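Local atomic coordinates of transcriptional regulator, MerR-family (Cupriavidus metallidurans CH34, PDB entry 5GPE), a protein that binds lead(II) and, as a MerR-family regulator, probably binds DNA and controls transcription in response to the metal. Residues 11-15 / 16-20; 43-46 / 47-51; 97-100 / 101-104. All coordinates share one frame; numbering follows the deposited sequence.

Overall arrangement
Along the chain the three contacts follow one another without overlap. Contact 1 is the turn between helix 4-11 and helix 15-23 with the start of the latter; contact 2 takes up the first two-thirds or so of helix 42-56. Their centres lie about 11 Å apart and they touch, Ala11 packing on Leu45 and Leu48 and Val18 on Leu48, within one MerR-type helix-turn-helix domain. Contact 3 stands apart on the long helix 79-111, its centre about 36 Å from contact 1 and about 37 Å from contact 2, across the chain's centre. Contacts 2 and 3 both reach the second subunit, so the probable DNA-binding head and the helix of the predicted coiled coil both contribute to the dimer.

Contact 1 (11-15 / 16-20)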
ATOM      1  N   ALA B  11      -4.682 -22.635  13.414  1.00 26.72           N
ATOM      2  CA  ALA B  11      -3.929 -21.852  12.436  1.00 26.24           C
ATOM      3  C   ALA B  11      -3.475 -20.489  12.975  1.00 26.57           C
ATOM      4  O   ALA B  11      -2.770 -19.757  12.284  1.00 24.66           O
ATOM      5  CB  ALA B  11      -4.753 -21.668  11.173  1.00 26.44           C
ATOM      6  N   ASP B  12      -3.879 -20.159  14.204  1.00 28.04           N
ATOM      7  CA  ASP B  12      -3.602 -18.864  14.827  1.00 28.79           C
ATOM      8  C   ASP B  12      -4.142 -17.694  13.969  1.00 27.94           C
ATOM      9  O   ASP B  12      -3.448 -16.715  13.703  1.00 27.47           O
ATOM     10  CB  ASP B  12      -2.100 -18.711  15.123  1.00 31.05           C
ATOM     11  CG  ASP B  12      -1.807 -17.687  16.221  1.00 35.48           C
ATOM     12  OD1 ASP B  12      -2.726 -17.309  16.980  1.00 38.39           O
ATOM     13  OD2 ASP B  12      -0.646 -17.250  16.328  1.00 38.03           O
ATOM     14  N   CYS B  13      -5.390 -17.826  13.535  1.00 27.67           N
ATOM     15  CA  CYS B  13      -6.066 -16.765  12.806  1.00 29.14           C
ATOM     16  C   CYS B  13      -7.554 -16.726  13.131  1.00 26.89           C
ATOM     17  O   CYS B  13      -8.120 -17.689  13.659  1.00 30.51           O
ATOM     18  CB  CYS B  13      -5.835 -16.911  11.299  1.00 31.05           C
ATOM     19  SG  CYS B  13      -6.794 -18.198  10.484  1.00 35.29           S
ATOM     20  N   LEU B  14      -8.174 -15.593  12.825  1.00 22.97           N
ATOM     21  CA  LEU B  14      -9.585 -15.388  13.106  1.00 22.57           C
ATOM     22  C   LEU B  14     -10.469 -16.217  12.189  1.00 20.06           C
ATOM     23  O   LEU B  14     -10.109 -16.504  11.042  1.00 22.82           O
ATOM     24  CB  LEU B  14      -9.966 -13.907  12.963  1.00 23.43           C
ATOM     25  CG  LEU B  14      -9.380 -12.926  13.977  1.00 24.76           C
ATOM     26  CD1 LEU B  14      -9.762 -11.513  13.593  1.00 26.59           C
ATOM     27  CD2 LEU B  14      -9.859 -13.215  15.393  1.00 25.56           C
ATOM     28  N   VAL B  15     -11.643 -16.581  12.698  1.00 19.02           N
ATOM     29  CA  VAL B  15     -12.695 -17.206  11.888  1.00 21.04           C
ATOM     30  C   VAL B  15     -13.004 -16.347  10.655  1.00 20.62           C
ATOM     31  O   VAL B  15     -13.106 -16.859   9.540  1.00 20.53           O
ATOM     32  CB  VAL B  15     -13.988 -17.452  12.729  1.00 23.65           C
ATOM     33  CG1 VAL B  15     -15.185 -17.838  11.852  1.00 26.15           C
ATOM     34  CG2 VAL B  15     -13.743 -18.538  13.774  1.00 24.40           C
ATOM     35  N   GLN B  16     -13.171 -15.047  10.861  1.00 19.79           N
ATOM     36  CA  GLN B  16     -13.461 -14.133   9.737  1.00 20.96           C
ATOM     37  C   GLN B  16     -12.351 -14.142   8.658  1.00 20.27           C
ATOM     38  O   GLN B  16     -12.628 -13.956   7.476  1.00 18.70           O
ATOM     39  CB  GLN B  16     -13.721 -12.711  10.244  1.00 23.47           C
ATOM     40  CG  GLN B  16     -12.527 -12.026  10.895  1.00 24.84           C
ATOM     41  CD  GLN B  16     -12.848 -10.619  11.354  1.00 27.89           C
ATOM     42  OE1 GLN B  16     -12.454  -9.640  10.714  1.00 31.31           O
ATOM     43  NE2 GLN B  16     -13.582 -10.504  12.442  1.00 29.89           N
ATOM     44  N   THR B  17     -11.107 -14.366   9.079  1.00 20.04           N
ATOM     45  CA  THR B  17      -9.992 -14.496   8.150  1.00 19.79           C
ATOM     46  C   THR B  17     -10.091 -15.787   7.327  1.00 18.68           C
ATOM     47  O   THR B  17      -9.886 -15.767   6.124  1.00 16.94           O
ATOM     48  CB  THR B  17      -8.638 -14.409   8.867  1.00 21.42           C
ATOM     49  OG1 THR B  17      -8.565 -13.169   9.573  1.00 24.41           O
ATOM     50  CG2 THR B  17      -7.474 -14.476   7.874  1.00 21.91           C
ATOM     51  N   VAL B  18     -10.432 -16.899   7.977  1.00 18.54           N
ATOM     52  CA  VAL B  18     -10.694 -18.144   7.270  1.00 18.56           C
ATOM     53  C   VAL B  18     -11.810 -17.945   6.232  1.00 17.73           C
ATOM     54  O   VAL B  18     -11.681 -18.379   5.087  1.00 17.97           O
ATOM     55  CB  VAL B  18     -11.089 -19.298   8.229  1.00 19.71           C
ATOM     56  CG1 VAL B  18     -11.395 -20.568   7.453  1.00 20.77           C
ATOM     57  CG2 VAL B  18      -9.973 -19.579   9.229  1.00 20.50           C
ATOM     58  N   ARG B  19     -12.912 -17.310   6.643  1.00 17.20           N
ATOM     59  CA  ARG B  19     -14.045 -17.065   5.735  1.00 19.07           C
ATOM     60  C   ARG B  19     -13.680 -16.132   4.582  1.00 17.82           C
ATOM     61  O   ARG B  19     -14.174 -16.285   3.471  1.00 19.66           O
ATOM     62  CB  ARG B  19     -15.253 -16.495   6.493  1.00 20.82           C
ATOM     63  CG  ARG B  19     -15.900 -17.494   7.421  1.00 23.87           C
ATOM     64  CD  ARG B  19     -17.379 -17.246   7.625  1.00 29.87           C
ATOM     65  NE  ARG B  19     -17.925 -18.333   8.432  1.00 36.55           N
ATOM     66  CZ  ARG B  19     -18.322 -18.275   9.698  1.00 38.94           C
ATOM     67  NH1 ARG B  19     -18.288 -17.142  10.394  1.00 36.07           N
ATOM     68  NH2 ARG B  19     -18.769 -19.399  10.265  1.00 46.89           N
ATOM     69  N   PHE B  20     -12.818 -15.168   4.850  1.00 17.11           N
ATOM     70  CA  PHE B  20     -12.281 -14.298   3.776  1.00 17.67           C
ATOM     71  C   PHE B  20     -11.524 -15.123   2.716  1.00 17.78           C
ATOM     72  O   PHE B  20     -11.768 -14.991   1.518  1.00 17.73           O
ATOM     73  CB  PHE B  20     -11.370 -13.229   4.379  1.00 16.94           C
ATOM     74  CG  PHE B  20     -10.675 -12.373   3.369  1.00 16.62           C
ATOM     75  CD1 PHE B  20     -11.403 -11.637   2.443  1.00 17.56           C
ATOM     76  CD2 PHE B  20      -9.292 -12.264   3.372  1.00 16.15           C
ATOM     77  CE1 PHE B  20     -10.758 -10.830   1.511  1.00 16.68           C
ATOM     78  CE2 PHE B  20      -8.641 -11.461   2.455  1.00 16.40           C
ATOM     79  CZ  PHE B  20      -9.378 -10.741   1.521  1.00 17.09           C
TER
HETATM   80  O   HOH W   1      -6.500 -13.450  11.420  1.00 20.37           O
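Cys13 and Val18 meet on the inner side of this turn, with the sulfur SG lying 3.7 Å from the methyl CG2 of the valine. Cys13 puts its sulfur between its own backbone N and carbonyl carbon (chi1 76°), and from there it faces the first turn of the helix. A small, weakly polar thiol suits a place where a loop passes close to a buried valine. The same methyl group also lies close to Leu14 O, so this flank is closely packed.

That carbonyl starts the helix. Leu14 is the N-cap residue, and its O accepts a well-aligned bond from Val18 N (3.1 Å, N-H...O 162°) and a weak one from Thr17 N. Val15 O then takes Arg19 N at 2.9 Å. The leucine has no polar side chain with which to cap the helix itself, but a water joins its N, as donor, to Thr17 OG1, 2.8 Å from that water. Thr17 suits this bridge because chi1 -57° sets OG1 anti to the carbonyl carbon, on the N-terminal side of the helical turn, where the water on Leu14 N lies.

The solvent side belongs to Leu14 and Gln16, which run side by side in the same direction, CB of the leucine 3.8 Å from CG of the glutamine, whose chain is extended beyond CG. On another flank Val15 and Arg19 are likewise alongside; the valine methyl CG1 sits over one face of the guanidinium, toward its rim, 3.5 Å from NH1, and both residues also touch Ile4.

This is the turn of a helix-turn-helix. Asp12, with positive phi, ends helix 4-11 in a Schellman motif; Cys13 and the N-cap Leu14 then lead into helix 15-23. Val18 reaches back to Ile4 and Leu7 of helix 4-11 and across to Leu48 of helix 42-56, against which Ala11 also packs.

Contact 2 (43-46 / 47-51); sequences VHLQ and RLLFI
Leu45 and Leu49 sit one turn apart on helix 42-56 of the MerR-type helix-turn-helix domain, CD1 of the first 4.3 Å from CG of the second. Four regular backbone bonds carry this part of the alpha-helix, from Arg47 N to Val43 O through to Phe50 N to Gln46 O.

Apolar side chains part toward different neighbours. Leu45 turns to Lys10 on helix 4-11, and Leu48 to both helix 4-11 and helix 15-23, where flexible branched leucines fit against Leu7 and Tyr21. Phe50 points instead to helix 61-71 and meets Leu128 of the second subunit, a broad ring suited to bridging several partners.

Several polar groups find partners outside the two segments. The His44 ring uses both nitrogens, ND1 to Asp41 OD1 and NE2 to Glu29 O, and packs edge-to-face with Tyr40, which together should fix its rotation. Arg47, bent at chi2 and chi3, bonds Leu26 O through NH1. Gln46 NE2 binds Glu42 OE2.

The Gln46 amide meets Leu49 by van der Waals contact alone: its chain, folded at chi2 (-50°), lies across the Leu49 side chain, with OE1 and NE2 each 4.0 Å from its CD1.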
ATOM      1  N   VAL B  43      -5.756 -30.970   6.064  1.00 28.71           N
ATOM      2  CA  VAL B  43      -5.458 -30.363   4.754  1.00 29.76           C
ATOM      3  C   VAL B  43      -5.727 -28.847   4.781  1.00 27.75           C
ATOM      4  O   VAL B  43      -4.947 -28.065   4.240  1.00 27.11           O
ATOM      5  CB  VAL B  43      -6.259 -31.032   3.610  1.00 33.21           C
ATOM      6  CG1 VAL B  43      -6.014 -30.333   2.278  1.00 35.07           C
ATOM      7  CG2 VAL B  43      -5.884 -32.509   3.479  1.00 35.01           C
ATOM      8  N   HIS B  44      -6.839 -28.456   5.403  1.00 27.46           N
ATOM      9  CA  HIS B  44      -7.229 -27.047   5.512  1.00 26.02           C
ATOM     10  C   HIS B  44      -6.291 -26.268   6.415  1.00 24.90           C
ATOM     11  O   HIS B  44      -5.925 -25.136   6.094  1.00 25.36           O
ATOM     12  CB  HIS B  44      -8.661 -26.895   6.023  1.00 27.59           C
ATOM     13  CG  HIS B  44      -9.684 -27.518   5.125  1.00 28.85           C
ATOM     14  ND1 HIS B  44     -10.024 -28.852   5.200  1.00 27.63           N
ATOM     15  CD2 HIS B  44     -10.427 -26.999   4.118  1.00 28.30           C
ATOM     16  CE1 HIS B  44     -10.934 -29.128   4.286  1.00 27.71           C
ATOM     17  NE2 HIS B  44     -11.195 -28.020   3.617  1.00 29.21           N
ATOM     18  N   LEU B  45      -5.878 -26.888   7.516  1.00 23.40           N
ATOM     19  CA  LEU B  45      -4.890 -26.297   8.415  1.00 25.08           C
ATOM     20  C   LEU B  45      -3.568 -26.027   7.688  1.00 23.22           C
ATOM     21  O   LEU B  45      -3.040 -24.918   7.756  1.00 22.05           O
ATOM     22  CB  LEU B  45      -4.649 -27.184   9.648  1.00 28.24           C
ATOM     23  CG  LEU B  45      -3.588 -26.711  10.661  1.00 29.40           C
ATOM     24  CD1 LEU B  45      -3.867 -25.298  11.169  1.00 27.43           C
ATOM     25  CD2 LEU B  45      -3.492 -27.684  11.834  1.00 30.64           C
ATOM     26  N   GLN B  46      -3.049 -27.028   6.980  1.00 22.26           N
ATOM     27  CA  GLN B  46      -1.791 -26.873   6.247  1.00 24.28           C
ATOM     28  C   GLN B  46      -1.895 -25.812   5.145  1.00 22.71           C
ATOM     29  O   GLN B  46      -0.937 -25.095   4.861  1.00 20.81           O
ATOM     30  CB  GLN B  46      -1.316 -28.208   5.660  1.00 27.51           C
ATOM     31  CG  GLN B  46      -0.834 -29.211   6.708  1.00 30.02           C
ATOM     32  CD  GLN B  46       0.165 -28.604   7.691  1.00 32.87           C
ATOM     33  OE1 GLN B  46       1.103 -27.900   7.288  1.00 35.25           O
ATOM     34  NE2 GLN B  46      -0.055 -28.833   8.985  1.00 34.40           N
ATOM     35  N   ARG B  47      -3.078 -25.663   4.572  1.00 22.57           N
ATOM     36  CA  ARG B  47      -3.337 -24.655   3.572  1.00 23.66           C
ATOM     37  C   ARG B  47      -3.267 -23.264   4.202  1.00 22.79           C
ATOM     38  O   ARG B  47      -2.639 -22.404   3.706  1.00 21.83           O
ATOM     39  CB  ARG B  47      -4.695 -24.872   2.972  1.00 27.37           C
ATOM     40  CG  ARG B  47      -5.196 -23.738   2.139  1.00 29.79           C
ATOM     41  CD  ARG B  47      -4.357 -23.631   0.932  1.00 31.97           C
ATOM     42  NE  ARG B  47      -4.307 -24.824   0.125  1.00 34.52           N
ATOM     43  CZ  ARG B  47      -5.109 -25.092  -0.882  1.00 33.21           C
ATOM     44  NH1 ARG B  47      -6.080 -24.302  -1.196  1.00 33.01           N
ATOM     45  NH2 ARG B  47      -4.915 -26.177  -1.575  1.00 38.84           N
ATOM     46  N   LEU B  48      -3.903 -23.089   5.328  1.00 22.70           N
ATOM     47  CA  LEU B  48      -3.874 -21.815   6.046  1.00 22.43           C
ATOM     48  C   LEU B  48      -2.473 -21.403   6.462  1.00 21.96           C
ATOM     49  O   LEU B  48      -2.109 -20.230   6.354  1.00 21.35           O
ATOM     50  CB  LEU B  48      -4.786 -21.850   7.273  1.00 21.74           C
ATOM     51  CG  LEU B  48      -6.288 -21.796   6.997  1.00 22.01           C
ATOM     52  CD1 LEU B  48      -7.068 -22.044   8.274  1.00 22.16           C
ATOM     53  CD2 LEU B  48      -6.629 -20.449   6.372  1.00 21.48           C
ATOM     54  N   LEU B  49      -1.679 -22.376   6.898  1.00 21.05           N
ATOM     55  CA  LEU B  49      -0.293 -22.112   7.239  1.00 22.28           C
ATOM     56  C   LEU B  49       0.518 -21.684   6.007  1.00 20.89           C
ATOM     57  O   LEU B  49       1.335 -20.773   6.101  1.00 20.38           O
ATOM     58  CB  LEU B  49       0.344 -23.314   7.938  1.00 24.14           C
ATOM     59  CG  LEU B  49      -0.293 -23.709   9.275  1.00 25.97           C
ATOM     60  CD1 LEU B  49       0.410 -24.933   9.855  1.00 27.76           C
ATOM     61  CD2 LEU B  49      -0.290 -22.577  10.295  1.00 24.70           C
ATOM     62  N   PHE B  50       0.275 -22.325   4.866  1.00 18.65           N
ATOM     63  CA  PHE B  50       0.917 -21.965   3.595  1.00 19.29           C
ATOM     64  C   PHE B  50       0.569 -20.531   3.221  1.00 18.44           C
ATOM     65  O   PHE B  50       1.444 -19.746   2.902  1.00 20.12           O
ATOM     66  CB  PHE B  50       0.476 -22.930   2.469  1.00 19.98           C
ATOM     67  CG  PHE B  50       1.089 -22.638   1.122  1.00 20.32           C
ATOM     68  CD1 PHE B  50       0.503 -21.716   0.254  1.00 20.71           C
ATOM     69  CD2 PHE B  50       2.244 -23.290   0.709  1.00 20.14           C
ATOM     70  CE1 PHE B  50       1.071 -21.452  -0.986  1.00 20.49           C
ATOM     71  CE2 PHE B  50       2.806 -23.035  -0.526  1.00 20.31           C
ATOM     72  CZ  PHE B  50       2.230 -22.106  -1.373  1.00 20.37           C
ATOM     73  N   ILE B  51      -0.707 -20.195   3.299  1.00 15.54           N
ATOM     74  CA  ILE B  51      -1.194 -18.833   3.033  1.00 19.05           C
ATOM     75  C   ILE B  51      -0.537 -17.805   3.972  1.00 18.50           C
ATOM     76  O   ILE B  51      -0.098 -16.744   3.522  1.00 19.29           O
ATOM     77  CB  ILE B  51      -2.736 -18.737   3.148  1.00 19.43           C
ATOM     78  CG1 ILE B  51      -3.401 -19.557   2.031  1.00 20.16           C
ATOM     79  CG2 ILE B  51      -3.214 -17.286   3.047  1.00 20.48           C
ATOM     80  CD1 ILE B  51      -4.860 -19.837   2.267  1.00 20.35           C
TER

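Contact 3 (97-100 / 101-104)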
ATOM      1  N   LYS B  97      13.882   2.312  -4.568  1.00 18.84           N
ATOM      2  CA  LYS B  97      14.416   3.488  -5.280  1.00 19.90           C
ATOM      3  C   LYS B  97      13.480   4.686  -5.183  1.00 18.05           C
ATOM      4  O   LYS B  97      13.913   5.790  -4.884  1.00 17.70           O
ATOM      5  CB  LYS B  97      14.688   3.177  -6.743  1.00 21.27           C
ATOM      6  CG  LYS B  97      15.942   2.360  -6.962  1.00 24.39           C
ATOM      7  CD  LYS B  97      15.928   1.760  -8.356  1.00 28.04           C
ATOM      8  CE  LYS B  97      17.282   1.211  -8.737  1.00 33.30           C
ATOM      9  NZ  LYS B  97      17.265   0.769 -10.160  1.00 41.17           N
ATOM     10  N   GLU B  98      12.200   4.447  -5.442  1.00 15.48           N
ATOM     11  CA  GLU B  98      11.161   5.481  -5.348  1.00 17.89           C
ATOM     12  C   GLU B  98      11.023   6.050  -3.936  1.00 16.09           C
ATOM     13  O   GLU B  98      10.960   7.267  -3.759  1.00 14.54           O
ATOM     14  CB  GLU B  98       9.807   4.955  -5.830  1.00 19.19           C
ATOM     15  CG  GLU B  98       9.778   4.584  -7.317  1.00 21.73           C
ATOM     16  CD  GLU B  98       8.368   4.363  -7.875  1.00 24.62           C
ATOM     17  OE1 GLU B  98       8.174   3.448  -8.728  1.00 21.57           O
ATOM     18  OE2 GLU B  98       7.447   5.124  -7.481  1.00 29.75           O
ATOM     19  N   LEU B  99      11.035   5.181  -2.933  1.00 15.55           N
ATOM     20  CA  LEU B  99      11.002   5.640  -1.530  1.00 16.47           C
ATOM     21  C   LEU B  99      12.206   6.460  -1.089  1.00 14.99           C
ATOM     22  O   LEU B  99      12.053   7.436  -0.350  1.00 14.56           O
ATOM     23  CB  LEU B  99      10.839   4.477  -0.555  1.00 17.83           C
ATOM     24  CG  LEU B  99       9.453   3.860  -0.484  1.00 20.97           C
ATOM     25  CD1 LEU B  99       9.506   2.701   0.502  1.00 22.18           C
ATOM     26  CD2 LEU B  99       8.375   4.840  -0.060  1.00 22.36           C
ATOM     27  N   ARG B 100      13.405   6.082  -1.532  1.00 14.52           N
ATOM     28  CA  ARG B 100      14.588   6.860  -1.196  1.00 14.67           C
ATOM     29  C   ARG B 100      14.495   8.262  -1.813  1.00 14.94           C
ATOM     30  O   ARG B 100      14.822   9.270  -1.161  1.00 14.63           O
ATOM     31  CB  ARG B 100      15.870   6.161  -1.642  1.00 15.49           C
ATOM     32  CG  ARG B 100      17.145   6.954  -1.397  1.00 17.34           C
ATOM     33  CD  ARG B 100      17.268   7.159   0.102  1.00 18.36           C
ATOM     34  NE  ARG B 100      17.549   5.867   0.766  1.00 18.94           N
ATOM     35  CZ  ARG B 100      17.623   5.662   2.075  1.00 19.85           C
ATOM     36  NH1 ARG B 100      17.469   6.661   2.929  1.00 21.69           N
ATOM     37  NH2 ARG B 100      17.896   4.448   2.536  1.00 16.97           N
ATOM     38  N   ALA B 101      14.056   8.326  -3.063  1.00 14.44           N
ATOM     39  CA  ALA B 101      13.856   9.624  -3.722  1.00 15.09           C
ATOM     40  C   ALA B 101      12.807  10.449  -2.967  1.00 15.30           C
ATOM     41  O   ALA B 101      12.979  11.650  -2.804  1.00 15.99           O
ATOM     42  CB  ALA B 101      13.462   9.455  -5.180  1.00 15.26           C
ATOM     43  N   LEU B 102      11.747   9.793  -2.479  1.00 15.47           N
ATOM     44  CA  LEU B 102      10.721  10.480  -1.688  1.00 16.34           C
ATOM     45  C   LEU B 102      11.307  11.034  -0.392  1.00 16.35           C
ATOM     46  O   LEU B 102      11.050  12.183  -0.031  1.00 15.99           O
ATOM     47  CB  LEU B 102       9.537   9.563  -1.401  1.00 16.89           C
ATOM     48  CG  LEU B 102       8.470  10.079  -0.436  1.00 17.85           C
ATOM     49  CD1 LEU B 102       7.790  11.328  -1.009  1.00 18.41           C
ATOM     50  CD2 LEU B 102       7.456   8.981  -0.140  1.00 18.52           C
ATOM     51  N   GLU B 103      12.104  10.211   0.298  1.00 16.57           N
ATOM     52  CA  GLU B 103      12.788  10.649   1.516  1.00 17.27           C
ATOM     53  C   GLU B 103      13.620  11.921   1.283  1.00 16.43           C
ATOM     54  O   GLU B 103      13.499  12.884   2.040  1.00 15.65           O
ATOM     55  CB  GLU B 103      13.703   9.558   2.071  1.00 18.70           C
ATOM     56  CG  GLU B 103      14.281   9.908   3.445  1.00 19.46           C
ATOM     57  CD  GLU B 103      15.756   9.520   3.639  1.00 22.56           C
ATOM     58  OE1 GLU B 103      16.464   9.483   2.622  1.00 24.24           O
ATOM     59  OE2 GLU B 103      16.266   9.331   4.784  1.00 22.78           O
ATOM     60  N   ARG B 104      14.421  11.916   0.223  1.00 15.24           N
ATOM     61  CA  ARG B 104      15.259  13.071  -0.112  1.00 17.65           C
ATOM     62  C   ARG B 104      14.423  14.318  -0.457  1.00 18.01           C
ATOM     63  O   ARG B 104      14.764  15.444  -0.083  1.00 18.88           O
ATOM     64  CB  ARG B 104      16.230  12.733  -1.245  1.00 20.25           C
ATOM     65  CG  ARG B 104      17.268  11.687  -0.844  1.00 23.60           C
ATOM     66  CD  ARG B 104      18.329  11.465  -1.909  1.00 28.08           C
ATOM     67  NE  ARG B 104      19.085  12.695  -2.136  1.00 39.17           N
ATOM     68  CZ  ARG B 104      19.671  13.056  -3.280  1.00 45.64           C
ATOM     69  NH1 ARG B 104      20.302  14.224  -3.346  1.00 47.48           N
ATOM     70  NH2 ARG B 104      19.635  12.280  -4.357  1.00 51.88           N
TER
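The guanidinium of Arg100 meets the carboxylate of Glu103 at its edge: Glu103 OE1 lies close to the guanidinium plane, 3.0 Å from NH1. The carboxylate is turned well away from that plane, and the donor approaches OE1 from above the acid group, 59° out of its plane. With an N-H...O angle of 156° this is a fairly straight hydrogen bond within a salt bridge, carried by one nitrogen and one oxygen rather than by a paired, two-bond grip. The other oxygen, OE2, makes its own salt bridge to Arg93 NE of the second subunit, so the acid is held between two arginines. Their nearby positive charges would probably favour its ionised form.

The two side chains run alongside each other in the same direction. Arg100 leaves the helix with CG anti to the backbone N (chi1 177°) and then bends at chi2 and chi3, which brings its CD to 3.5 Å from OE1. Long, flexible arginine and shorter glutamate suit this i to i+3 spacing, where the longer chain bends over to bring its end beside the shorter one.

Both segments belong to helix 79-111, in the predicted coiled coil through which MerR-family regulators characteristically dimerise. Leu99 packs on Leu99 of the second subunit, the same residue meeting its counterpart at the dimer interface, and Glu103 and Arg100 lie against Met96 of that subunit. Within the helix Leu99 and Leu102 meet more loosely, CD2 to CD2 at 4.2 Å, and Leu102 goes on to Asp58 of the second subunit.

Regular backbone bonds hold the frame, among them Glu103 N to Leu99 O at 2.9 Å. On the exposed flank Arg104 passes its CG 3.5 Å from Arg100 O.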